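PDB 3KZW: cytosol aminopeptidase from Staphylococcus aureus subsp. aureus, which probably removes N-terminal amino acids, leucine in particular, from peptides as a manganese-dependent leucyl aminopeptidase. Local coordinates for residues Val330-Cys335 and Phe377-Tyr382; Glu357-Met362 and Ala466-His471; Leu370-Ala375 and Ile387-Thr392; Ala450-His455 and Thr470-Gln475. One frame throughout, in Å; residues are numbered along the deposited sequence.

Interaction 1: residues Val330-Cys335 and Phe377-Tyr382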
loop_
_atom_site.group_PDB
_atom_site.type_symbol
_atom_site.label_atom_id
_atom_site.label_comp_id
_atom_site.label_asym_id
_atom_site.label_seq_id
_atom_site.Cartn_x
_atom_site.Cartn_y
_atom_site.Cartn_z
ATOM N N VAL A 330 14.796 27.962 33.629
ATOM C CA VAL A 330 15.566 26.730 33.546
ATOM C C VAL A 330 15.170 25.980 32.274
ATOM O O VAL A 330 13.997 25.679 32.056
ATOM C CB VAL A 330 15.436 25.846 34.828
ATOM C CG1 VAL A 330 13.986 25.428 35.092
ATOM C CG2 VAL A 330 16.344 24.625 34.735
ATOM N N GLY A 331 16.154 25.715 31.422
ATOM C CA GLY A 331 15.925 25.020 30.164
ATOM C C GLY A 331 16.483 23.616 30.219
ATOM O O GLY A 331 17.639 23.422 30.596
ATOM N N VAL A 332 15.658 22.637 29.857
ATOM C CA VAL A 332 16.078 21.237 29.838
ATOM C C VAL A 332 15.935 20.678 28.428
ATOM O O VAL A 332 14.848 20.711 27.845
ATOM C CB VAL A 332 15.274 20.367 30.841
ATOM C CG1 VAL A 332 15.803 18.934 30.864
ATOM C CG2 VAL A 332 15.316 20.973 32.244
ATOM N N LEU A 333 17.041 20.173 27.887
ATOM C CA LEU A 333 17.058 19.607 26.543
ATOM C C LEU A 333 17.418 18.129 26.585
ATOM O O LEU A 333 18.477 17.751 27.091
ATOM C CB LEU A 333 18.036 20.370 25.644
ATOM C CG LEU A 333 17.997 21.901 25.658
ATOM C CD1 LEU A 333 19.111 22.451 24.794
ATOM C CD2 LEU A 333 16.648 22.445 25.202
ATOM N N ALA A 334 16.518 17.298 26.064
ATOM C CA ALA A 334 16.760 15.865 25.945
ATOM C C ALA A 334 17.239 15.562 24.536
ATOM O O ALA A 334 16.447 15.567 23.592
ATOM C CB ALA A 334 15.499 15.083 26.269
ATOM N N CYS A 335 18.538 15.306 24.402
ATOM C CA CYS A 335 19.163 15.105 23.095
ATOM C C CYS A 335 19.536 13.651 22.859
ATOM O O CYS A 335 20.175 13.033 23.704
ATOM C CB CYS A 335 20.403 15.986 22.958
ATOM S SG CYS A 335 20.114 17.723 23.350
ATOM N N PHE A 377 10.115 15.398 34.018
ATOM C CA PHE A 377 10.262 14.962 35.406
ATOM C C PHE A 377 11.482 15.606 36.061
ATOM O O PHE A 377 11.424 16.024 37.219
ATOM C CB PHE A 377 10.335 13.434 35.509
ATOM C CG PHE A 377 10.247 12.920 36.918
ATOM C CD1 PHE A 377 9.012 12.784 37.549
ATOM C CD2 PHE A 377 11.398 12.584 37.622
ATOM C CE1 PHE A 377 8.925 12.317 38.862
ATOM C CE2 PHE A 377 11.320 12.116 38.939
ATOM C CZ PHE A 377 10.081 11.982 39.557
ATOM N N TYR A 378 12.579 15.687 35.310
ATOM C CA TYR A 378 13.795 16.347 35.778
ATOM C C TYR A 378 13.585 17.848 35.976
ATOM O O TYR A 378 14.079 18.423 36.943
ATOM C CB TYR A 378 14.957 16.089 34.814
ATOM C CG TYR A 378 16.237 16.808 35.179
ATOM C CD1 TYR A 378 17.031 16.368 36.240
ATOM C CD2 TYR A 378 16.659 17.926 34.460
ATOM C CE1 TYR A 378 18.209 17.027 36.579
ATOM C CE2 TYR A 378 17.835 18.592 34.790
ATOM C CZ TYR A 378 18.604 18.136 35.850
ATOM O OH TYR A 378 19.766 18.789 36.178
ATOM N N ALA A 379 12.849 18.476 35.062
ATOM C CA ALA A 379 12.560 19.907 35.151
ATOM C C ALA A 379 11.737 20.248 36.395
ATOM O O ALA A 379 11.922 21.307 37.000
ATOM C CB ALA A 379 11.849 20.383 33.894
ATOM N N ASN A 380 10.844 19.335 36.774
ATOM C CA ASN A 380 9.944 19.531 37.906
ATOM C C ASN A 380 10.657 19.493 39.263
ATOM O O ASN A 380 10.126 19.982 40.264
ATOM C CB ASN A 380 8.813 18.499 37.862
ATOM C CG ASN A 380 7.527 19.009 38.488
ATOM O OD1 ASN A 380 7.270 20.214 38.528
ATOM N ND2 ASN A 380 6.702 18.088 38.968
ATOM N N GLN A 381 11.859 18.918 39.283
ATOM C CA GLN A 381 12.707 18.887 40.477
ATOM C C GLN A 381 13.106 20.301 40.901
ATOM O O GLN A 381 13.317 20.566 42.086
ATOM C CB GLN A 381 13.974 18.069 40.218
ATOM C CG GLN A 381 13.746 16.704 39.588
ATOM C CD GLN A 381 13.633 15.593 40.606
ATOM O OE1 GLN A 381 12.837 15.669 41.549
ATOM N NE2 GLN A 381 14.432 14.543 40.420
ATOM N N TYR A 382 13.212 21.199 39.921
ATOM C CA TYR A 382 13.543 22.602 40.157
ATOM C C TYR A 382 12.364 23.384 40.740
ATOM O O TYR A 382 12.492 24.571 41.054
ATOM C CB TYR A 382 14.021 23.260 38.857
ATOM C CG TYR A 382 15.405 22.833 38.418
ATOM C CD1 TYR A 382 15.587 21.706 37.615
ATOM C CD2 TYR A 382 16.533 23.560 38.797
ATOM C CE1 TYR A 382 16.859 21.311 37.206
ATOM C CE2 TYR A 382 17.808 23.173 38.394
ATOM C CZ TYR A 382 17.961 22.048 37.598
ATOM O OH TYR A 382 19.215 21.657 37.195
#
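The ring of Tyr382 takes Val330 squarely on one face: the methyl carbon CG2 of Val330 stands 4.0 Å from the Tyr382 ring centroid, only 1° off the ring normal, which fits a CH-pi contact. Tyr378 CE2 and Ala379 O lie in plane at the edge of the same ring. Tyr378 is met differently, for Val332 CG1 comes up to the rim of its ring, 3.8 Å from Tyr378 CD2. The other branch of Val332 turns to the helix itself, with CG2 3.9 Å from Ala379 CB, and also stays near Tyr378 CD2, so that both methyls border the tyrosine. In the fold, this is a strand of the mixed sheet of the catalytic domain, 328-338, covered by helix 368-380 and the chain that leads on to Tyr382; Leu263 of the adjacent strand 262-269 touches both Val332 and Tyr378. With CG anti to its own carbonyl carbon (chi1 -73°), the Tyr382 ring extends across toward the strand, and its OH donates a hydrogen bond of 3.1 Å to Tyr378 OH. That second hydroxyl also has weak hydrogen bonds with Lys237 NZ and Thr265 OG1.

Interaction 2: residues Glu357-Met362 and Ala466-His471; sequences ETVEVM and ASFVTH. With NA (sodium ion), chain R.
A histidine-carboxylate hydrogen bond, Glu357 with His471, ties the residue just ahead of the central strand, 358-360, of a small three-stranded sheet to the region where helix 461-470 gives way to loop, close to a sodium site. His471 NE2 donates to Glu357 OE2 over 2.9 Å, with an N-H...O angle of 167°. The acceptor lies almost in the imidazole plane and uses its syn lone pair, and carboxylate and ring are turned only 24° from each other, so the two flat groups meet edge on. The two side chains arrive from opposite directions; His471 has CG anti to its backbone N (chi1 172°), which carries the ring off the helix end toward the strand. Further along, Val359 CG1 meets the rim of the Phe468 ring, 3.9 Å from Phe468 CZ, and supplies the apolar half of the contact. On the helix, Ala466 O accepts from Thr470 N at 2.9 Å and from Thr470 OG1 at 2.7 Å, the two donors coming from opposite faces of the carbonyl plane. Thr470 O itself binds the sodium ion at 2.5 Å. Glu357 OE1 is hydrogen-bonded to Ser355 OG. With one oxygen gripped by an imidazole and the other by a hydroxyl, the carboxylate is fixed in rotation, and its charge would be expected to stabilise a protonated His471.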
loop_
_atom_site.group_PDB
_atom_site.type_symbol
_atom_site.label_atom_id
_atom_site.label_comp_id
_atom_site.label_asym_id
_atom_site.label_seq_id
_atom_site.Cartn_x
_atom_site.Cartn_y
_atom_site.Cartn_z
ATOM N N GLU A 357 8.539 4.883 37.166
ATOM C CA GLU A 357 7.462 4.150 36.505
ATOM C C GLU A 357 7.996 3.326 35.339
ATOM O O GLU A 357 8.968 3.715 34.685
ATOM C CB GLU A 357 6.391 5.120 36.002
ATOM C CG GLU A 357 5.613 5.817 37.104
ATOM C CD GLU A 357 4.755 6.955 36.586
ATOM O OE1 GLU A 357 5.326 7.949 36.078
ATOM O OE2 GLU A 357 3.510 6.856 36.697
ATOM N N THR A 358 7.355 2.189 35.084
ATOM C CA THR A 358 7.717 1.332 33.956
ATOM C C THR A 358 6.920 1.692 32.707
ATOM O O THR A 358 5.714 1.938 32.777
ATOM C CB THR A 358 7.514 -0.162 34.275
ATOM O OG1 THR A 358 6.180 -0.374 34.752
ATOM C CG2 THR A 358 8.511 -0.631 35.326
ATOM N N VAL A 359 7.610 1.723 31.567
ATOM C CA VAL A 359 7.008 2.099 30.289
ATOM C C VAL A 359 7.230 0.999 29.255
ATOM O O VAL A 359 8.368 0.616 28.986
ATOM C CB VAL A 359 7.587 3.441 29.752
ATOM C CG1 VAL A 359 6.949 3.815 28.415
ATOM C CG2 VAL A 359 7.390 4.562 30.766
ATOM N N GLU A 360 6.139 0.488 28.690
ATOM C CA GLU A 360 6.215 -0.446 27.572
ATOM C C GLU A 360 6.255 0.341 26.268
ATOM O O GLU A 360 5.384 1.174 26.010
ATOM C CB GLU A 360 5.024 -1.408 27.579
ATOM C CG GLU A 360 5.062 -2.461 26.469
ATOM C CD GLU A 360 3.794 -3.306 26.388
ATOM O OE1 GLU A 360 2.693 -2.784 26.670
ATOM O OE2 GLU A 360 3.901 -4.502 26.033
ATOM N N VAL A 361 7.276 0.080 25.456
ATOM C CA VAL A 361 7.418 0.737 24.165
ATOM C C VAL A 361 6.803 -0.147 23.087
ATOM O O VAL A 361 7.281 -1.250 22.838
ATOM C CB VAL A 361 8.901 1.047 23.836
ATOM C CG1 VAL A 361 9.040 1.620 22.432
ATOM C CG2 VAL A 361 9.486 2.013 24.861
ATOM N N MET A 362 5.733 0.339 22.462
ATOM C CA MET A 362 5.061 -0.402 21.392
ATOM C C MET A 362 5.343 0.170 20.001
ATOM O O MET A 362 5.063 -0.474 18.988
ATOM C CB MET A 362 3.554 -0.471 21.648
ATOM C CG MET A 362 3.164 -1.347 22.834
ATOM S SD MET A 362 3.784 -3.049 22.751
ATOM C CE MET A 362 2.697 -3.760 21.511
ATOM N N ALA A 466 0.223 14.031 24.167
ATOM C CA ALA A 466 0.170 15.139 25.116
ATOM C C ALA A 466 -0.104 14.638 26.532
ATOM O O ALA A 466 0.524 15.089 27.491
ATOM C CB ALA A 466 -0.888 16.141 24.691
ATOM N N SER A 467 -1.041 13.699 26.643
ATOM C CA SER A 467 -1.379 13.070 27.916
ATOM C C SER A 467 -0.175 12.345 28.509
ATOM O O SER A 467 0.050 12.389 29.718
ATOM C CB SER A 467 -2.536 12.087 27.732
ATOM O OG SER A 467 -2.892 11.476 28.960
ATOM N N PHE A 468 0.596 11.688 27.647
ATOM C CA PHE A 468 1.790 10.961 28.067
ATOM C C PHE A 468 2.854 11.901 28.633
ATOM O O PHE A 468 3.406 11.643 29.702
ATOM C CB PHE A 468 2.359 10.144 26.905
ATOM C CG PHE A 468 3.449 9.191 27.307
ATOM C CD1 PHE A 468 4.778 9.599 27.331
ATOM C CD2 PHE A 468 3.150 7.879 27.653
ATOM C CE1 PHE A 468 5.795 8.719 27.700
ATOM C CE2 PHE A 468 4.155 6.989 28.021
ATOM C CZ PHE A 468 5.481 7.411 28.046
ATOM N N VAL A 469 3.127 12.988 27.914
ATOM C CA VAL A 469 4.129 13.971 28.325
ATOM C C VAL A 469 3.716 14.720 29.600
ATOM O O VAL A 469 4.516 14.840 30.530
ATOM C CB VAL A 469 4.452 14.963 27.176
ATOM C CG1 VAL A 469 5.389 16.068 27.646
ATOM C CG2 VAL A 469 5.065 14.221 25.999
ATOM N N THR A 470 2.468 15.193 29.647
ATOM C CA THR A 470 1.984 16.008 30.770
ATOM C C THR A 470 1.767 15.210 32.051
ATOM O O THR A 470 1.561 15.790 33.122
ATOM C CB THR A 470 0.692 16.775 30.423
ATOM O OG1 THR A 470 -0.295 15.857 29.939
ATOM C CG2 THR A 470 0.964 17.841 29.365
ATOM N N HIS A 471 1.805 13.883 31.938
ATOM C CA HIS A 471 1.687 12.988 33.089
ATOM C C HIS A 471 2.851 13.171 34.057
ATOM O O HIS A 471 2.677 13.074 35.267
ATOM C CB HIS A 471 1.618 11.533 32.617
ATOM C CG HIS A 471 1.695 10.524 33.724
ATOM N ND1 HIS A 471 0.601 10.163 34.483
ATOM C CD2 HIS A 471 2.733 9.787 34.189
ATOM C CE1 HIS A 471 0.964 9.254 35.371
ATOM N NE2 HIS A 471 2.252 9.008 35.214
HETATM NA NA NA R . -0.015 16.653 34.789
HETATM O O HOH W 1 -0.840 14.510 35.456
HETATM O O HOH W 2 0.565 18.855 35.127
#

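Interaction 3: residues Leu370-Ala375 and Ile387-Thr392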
loop_
_atom_site.group_PDB
_atom_site.type_symbol
_atom_site.label_atom_id
_atom_site.label_comp_id
_atom_site.label_asym_id
_atom_site.label_seq_id
_atom_site.Cartn_x
_atom_site.Cartn_y
_atom_site.Cartn_z
ATOM N N LEU A 370 8.941 9.976 24.903
ATOM C CA LEU A 370 9.792 9.244 25.838
ATOM C C LEU A 370 10.895 10.128 26.415
ATOM O O LEU A 370 11.081 10.167 27.631
ATOM C CB LEU A 370 10.394 7.999 25.178
ATOM C CG LEU A 370 9.436 6.875 24.765
ATOM C CD1 LEU A 370 10.153 5.869 23.883
ATOM C CD2 LEU A 370 8.808 6.180 25.973
ATOM N N VAL A 371 11.613 10.840 25.547
ATOM C CA VAL A 371 12.691 11.719 26.001
ATOM C C VAL A 371 12.159 12.946 26.745
ATOM O O VAL A 371 12.808 13.443 27.667
ATOM C CB VAL A 371 13.668 12.132 24.859
ATOM C CG1 VAL A 371 14.293 10.900 24.216
ATOM C CG2 VAL A 371 12.987 13.011 23.811
ATOM N N LEU A 372 10.975 13.416 26.349
ATOM C CA LEU A 372 10.319 14.534 27.021
ATOM C C LEU A 372 9.892 14.144 28.427
ATOM O O LEU A 372 9.993 14.947 29.353
ATOM C CB LEU A 372 9.106 15.021 26.223
ATOM C CG LEU A 372 9.348 15.852 24.959
ATOM C CD1 LEU A 372 8.086 15.899 24.117
ATOM C CD2 LEU A 372 9.833 17.264 25.289
ATOM N N ALA A 373 9.422 12.908 28.578
ATOM C CA ALA A 373 8.984 12.385 29.871
ATOM C C ALA A 373 10.082 12.477 30.932
ATOM O O ALA A 373 9.834 12.944 32.046
ATOM C CB ALA A 373 8.504 10.954 29.721
ATOM N N ASP A 374 11.289 12.035 30.576
ATOM C CA ASP A 374 12.441 12.103 31.474
ATOM C C ASP A 374 12.858 13.547 31.734
ATOM O O ASP A 374 13.226 13.901 32.856
ATOM C CB ASP A 374 13.620 11.299 30.912
ATOM C CG ASP A 374 13.576 9.821 31.305
ATOM O OD1 ASP A 374 12.662 9.404 32.050
ATOM O OD2 ASP A 374 14.472 9.070 30.868
ATOM N N ALA A 375 12.784 14.376 30.696
ATOM C CA ALA A 375 13.166 15.780 30.795
ATOM C C ALA A 375 12.177 16.591 31.636
ATOM O O ALA A 375 12.586 17.444 32.428
ATOM C CB ALA A 375 13.324 16.383 29.408
ATOM N N ILE A 387 5.657 24.648 33.517
ATOM C CA ILE A 387 6.492 23.883 32.596
ATOM C C ILE A 387 5.928 24.027 31.186
ATOM O O ILE A 387 4.738 23.806 30.957
ATOM C CB ILE A 387 6.581 22.382 32.993
ATOM C CG1 ILE A 387 7.199 22.230 34.387
ATOM C CG2 ILE A 387 7.390 21.591 31.958
ATOM C CD1 ILE A 387 7.105 20.828 34.967
ATOM N N MET A 388 6.786 24.417 30.250
ATOM C CA MET A 388 6.414 24.495 28.842
ATOM C C MET A 388 7.364 23.651 28.014
ATOM O O MET A 388 8.577 23.868 28.038
ATOM C CB MET A 388 6.439 25.940 28.348
ATOM C CG MET A 388 5.372 26.818 28.958
ATOM S SD MET A 388 5.482 28.520 28.393
ATOM C CE MET A 388 4.450 29.328 29.610
ATOM N N ASP A 389 6.815 22.679 27.295
ATOM C CA ASP A 389 7.630 21.850 26.417
ATOM C C ASP A 389 7.345 22.139 24.943
ATOM O O ASP A 389 6.212 22.458 24.570
ATOM C CB ASP A 389 7.497 20.359 26.759
ATOM C CG ASP A 389 6.195 19.750 26.266
ATOM O OD1 ASP A 389 6.091 19.456 25.053
ATOM O OD2 ASP A 389 5.283 19.544 27.092
ATOM N N PHE A 390 8.388 22.035 24.122
ATOM C CA PHE A 390 8.310 22.334 22.695
ATOM C C PHE A 390 8.870 21.156 21.917
ATOM O O PHE A 390 10.024 20.765 22.115
ATOM C CB PHE A 390 9.095 23.610 22.368
ATOM C CG PHE A 390 8.661 24.811 23.164
ATOM C CD1 PHE A 390 9.179 25.044 24.439
ATOM C CD2 PHE A 390 7.733 25.707 22.645
ATOM C CE1 PHE A 390 8.774 26.148 25.186
ATOM C CE2 PHE A 390 7.325 26.818 23.383
ATOM C CZ PHE A 390 7.846 27.037 24.656
ATOM N N ALA A 391 8.048 20.585 21.039
ATOM C CA ALA A 391 8.419 19.365 20.326
ATOM C C ALA A 391 7.707 19.195 18.992
ATOM O O ALA A 391 6.535 19.551 18.845
ATOM C CB ALA A 391 8.168 18.148 21.202
ATOM N N THR A 392 8.433 18.642 18.025
ATOM C CA THR A 392 7.851 18.178 16.777
ATOM C C THR A 392 7.445 16.721 16.981
ATOM O O THR A 392 8.174 15.808 16.597
ATOM C CB THR A 392 8.854 18.291 15.604
ATOM O OG1 THR A 392 10.091 17.657 15.961
ATOM C CG2 THR A 392 9.127 19.748 15.259
#
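The carboxylate of Asp389, which lies against Leu372, is gripped at both oxygens by histidines of the neighbouring parallel strand 478-482: OD1 is hydrogen-bonded to His480 ND1 and OD2 to His478 NE2. Its CG sits between the backbone N and the carbonyl carbon (chi1 76°), and the group stands on the side of the sheet that helix 368-380 covers. Leu372 is the helix residue that meets this strand, and its two methyls divide the work. CD1 packs on Ala391 CB at 3.7 Å, while CD2 is 4.1 Å from Asp389 CB. CD1 also comes within 4.2 Å of Asp389 OD1, a carbon-oxygen approach with no hydrogen bond. The Leu372 and Asp389 side chains cross at about a right angle, and the two methyls of the leucine reach both strand residues that point at the helix, Asp389 and Ala391. At the backbone the closest pair is Leu372 CA and Asp389 CA, 7.8 Å apart. Topologically, helix 368-380 leads through a short loop into strand 386-391, the closing half of a beta-alpha-beta connection in the catalytic domain. Val281 of strand 278-285 and Val469 of helix 461-470 each touch both Leu372 and Asp389, which places the contact between the sheet and a second helix. A carboxylate buried among apolar groups yet paired with two imidazoles has its polarity satisfied within the sheet; the histidines would probably favour its ionised form, while Leu372 supplies an apolar cover alongside.

Interaction 4: residues Ala450-His455 and Thr470-Gln475. With NA (sodium ion), chain R.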
loop_
_atom_site.group_PDB
_atom_site.type_symbol
_atom_site.label_atom_id
_atom_site.label_comp_id
_atom_site.label_asym_id
_atom_site.label_seq_id
_atom_site.Cartn_x
_atom_site.Cartn_y
_atom_site.Cartn_z
ATOM N N ALA A 450 3.386 -3.122 31.810
ATOM C CA ALA A 450 4.007 -1.977 32.476
ATOM C C ALA A 450 2.984 -1.003 33.060
ATOM O O ALA A 450 1.780 -1.167 32.866
ATOM C CB ALA A 450 4.950 -1.256 31.511
ATOM N N ASP A 451 3.479 0.003 33.782
ATOM C CA ASP A 451 2.639 1.077 34.319
ATOM C C ASP A 451 2.055 1.924 33.197
ATOM O O ASP A 451 0.893 2.329 33.260
ATOM C CB ASP A 451 3.441 1.977 35.267
ATOM C CG ASP A 451 3.911 1.250 36.517
ATOM O OD1 ASP A 451 3.123 0.483 37.102
ATOM O OD2 ASP A 451 5.070 1.460 36.929
ATOM N N LEU A 452 2.873 2.191 32.179
ATOM C CA LEU A 452 2.478 3.040 31.055
ATOM C C LEU A 452 2.830 2.420 29.703
ATOM O O LEU A 452 3.710 1.560 29.607
ATOM C CB LEU A 452 3.122 4.428 31.174
ATOM C CG LEU A 452 2.799 5.293 32.398
ATOM C CD1 LEU A 452 3.820 6.405 32.545
ATOM C CD2 LEU A 452 1.384 5.854 32.343
ATOM N N VAL A 453 2.121 2.863 28.668
ATOM C CA VAL A 453 2.403 2.477 27.287
ATOM C C VAL A 453 2.591 3.752 26.455
ATOM O O VAL A 453 1.944 4.771 26.725
ATOM C CB VAL A 453 1.294 1.540 26.711
ATOM C CG1 VAL A 453 -0.024 2.287 26.481
ATOM C CG2 VAL A 453 1.763 0.859 25.437
ATOM N N ASN A 454 3.485 3.707 25.468
ATOM C CA ASN A 454 3.845 4.915 24.721
ATOM C C ASN A 454 3.066 5.126 23.419
ATOM O O ASN A 454 3.275 6.120 22.720
ATOM C CB ASN A 454 5.364 4.978 24.470
ATOM C CG ASN A 454 5.799 4.203 23.233
ATOM O OD1 ASN A 454 5.329 3.093 22.974
ATOM N ND2 ASN A 454 6.714 4.788 22.467
ATOM N N HIS A 455 2.169 4.199 23.096
ATOM C CA HIS A 455 1.453 4.252 21.824
ATOM C C HIS A 455 0.083 3.587 21.885
ATOM O O HIS A 455 -0.091 2.555 22.535
ATOM C CB HIS A 455 2.298 3.606 20.721
ATOM C CG HIS A 455 1.780 3.840 19.335
ATOM N ND1 HIS A 455 1.258 2.828 18.555
ATOM C CD2 HIS A 455 1.718 4.966 18.581
ATOM C CE1 HIS A 455 0.893 3.323 17.384
ATOM N NE2 HIS A 455 1.157 4.618 17.376
ATOM N N THR A 470 2.468 15.193 29.647
ATOM C CA THR A 470 1.984 16.008 30.770
ATOM C C THR A 470 1.767 15.210 32.051
ATOM O O THR A 470 1.561 15.790 33.122
ATOM C CB THR A 470 0.692 16.775 30.423
ATOM O OG1 THR A 470 -0.295 15.857 29.939
ATOM C CG2 THR A 470 0.964 17.841 29.365
ATOM N N HIS A 471 1.805 13.883 31.938
ATOM C CA HIS A 471 1.687 12.988 33.089
ATOM C C HIS A 471 2.851 13.171 34.057
ATOM O O HIS A 471 2.677 13.074 35.267
ATOM C CB HIS A 471 1.618 11.533 32.617
ATOM C CG HIS A 471 1.695 10.524 33.724
ATOM N ND1 HIS A 471 0.601 10.163 34.483
ATOM C CD2 HIS A 471 2.733 9.787 34.189
ATOM C CE1 HIS A 471 0.964 9.254 35.371
ATOM N NE2 HIS A 471 2.252 9.008 35.214
ATOM N N PHE A 472 4.028 13.458 33.510
ATOM C CA PHE A 472 5.270 13.468 34.280
ATOM C C PHE A 472 5.537 14.769 35.048
ATOM O O PHE A 472 6.528 14.879 35.780
ATOM C CB PHE A 472 6.448 13.103 33.372
ATOM C CG PHE A 472 6.454 11.660 32.955
ATOM C CD1 PHE A 472 5.684 11.229 31.879
ATOM C CD2 PHE A 472 7.218 10.726 33.651
ATOM C CE1 PHE A 472 5.679 9.891 31.495
ATOM C CE2 PHE A 472 7.223 9.386 33.274
ATOM C CZ PHE A 472 6.452 8.966 32.192
ATOM N N SER A 473 4.642 15.740 34.893
ATOM C CA SER A 473 4.756 17.010 35.605
ATOM C C SER A 473 3.983 16.999 36.926
ATOM O O SER A 473 4.122 17.917 37.743
ATOM C CB SER A 473 4.269 18.161 34.724
ATOM O OG SER A 473 2.930 17.951 34.314
ATOM N N GLY A 474 3.177 15.958 37.132
ATOM C CA GLY A 474 2.322 15.866 38.308
ATOM C C GLY A 474 1.211 16.893 38.232
ATOM O O GLY A 474 0.478 16.949 37.242
ATOM N N GLN A 475 1.095 17.717 39.270
ATOM C CA GLN A 475 0.074 18.762 39.321
ATOM C C GLN A 475 0.616 20.139 38.933
ATOM O O GLN A 475 -0.127 21.123 38.921
ATOM C CB GLN A 475 -0.591 18.806 40.702
ATOM C CG GLN A 475 -1.379 17.546 41.060
ATOM C CD GLN A 475 -2.479 17.228 40.054
ATOM O OE1 GLN A 475 -3.496 17.925 39.987
ATOM N NE2 GLN A 475 -2.281 16.169 39.270
HETATM NA NA NA R . -0.015 16.653 34.789
HETATM O O HOH W 2 0.565 18.855 35.127
HETATM O O HOH W 1 -0.840 14.510 35.456
#
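The sodium-binding loop 470-475, which follows helix 461-470, leans His471 and Phe472 onto Leu452 of the short strand 452-453. Leu452 CD1 does most of the touching: it is 3.7 Å from Phe472 CZ and 3.9 Å from His471 CD2, while the other methyl, CD2, lies over one face of the imidazole. The two rings also meet each other, His471 CD2 standing 3.9 Å above the Phe472 plane toward its rim. With CG anti to the carbonyl carbon (chi1 -71°), Phe472 reaches across to the leucine and also packs against Ala373 and Val376 of helix 368-380. Behind these rings the loop bends round the ion. Gly474 O binds sodium at 2.5 Å, joined by Thr470 O and two waters. Ser473 OG braces the turn, donating 2.8 Å to Thr470 O from a position tilted 35° out of the carbonyl plane, and accepting a hydrogen bond of 2.7 Å from water 2. It is further hydrogen-bonded to His478 ND1. On the strand side, Asp451 OD2 is bonded to Ser167 OG of the second subunit. Main-chain carbonyls of residues i and i+4, completed by water, give the all-oxygen surroundings that sodium ions typically take in protein loops.

In the fold
All four contacts fall in the catalytic domain, and helix 368-380 is the shared element of interactions 1 and 3, whose centres are 8 Å apart: its Ala375 touches Val332, CB to CG1, at 3.8 Å. Interactions 2 and 4 are closer still, with centres 4 Å apart; they share Thr470, His471 and the sodium ion, and their strands are neighbours joined by Glu360 N to Leu452 O at 2.8 Å. Val469 links interactions 2 and 3, its CG2 lying 3.9 Å from Leu372 CD1. Ala373 CB and Phe472 CE1, 3.5 Å apart, join interactions 3 and 4. The sodium lies about 10 Å from the side chain of Asp389 and 12 Å from that of Ala379.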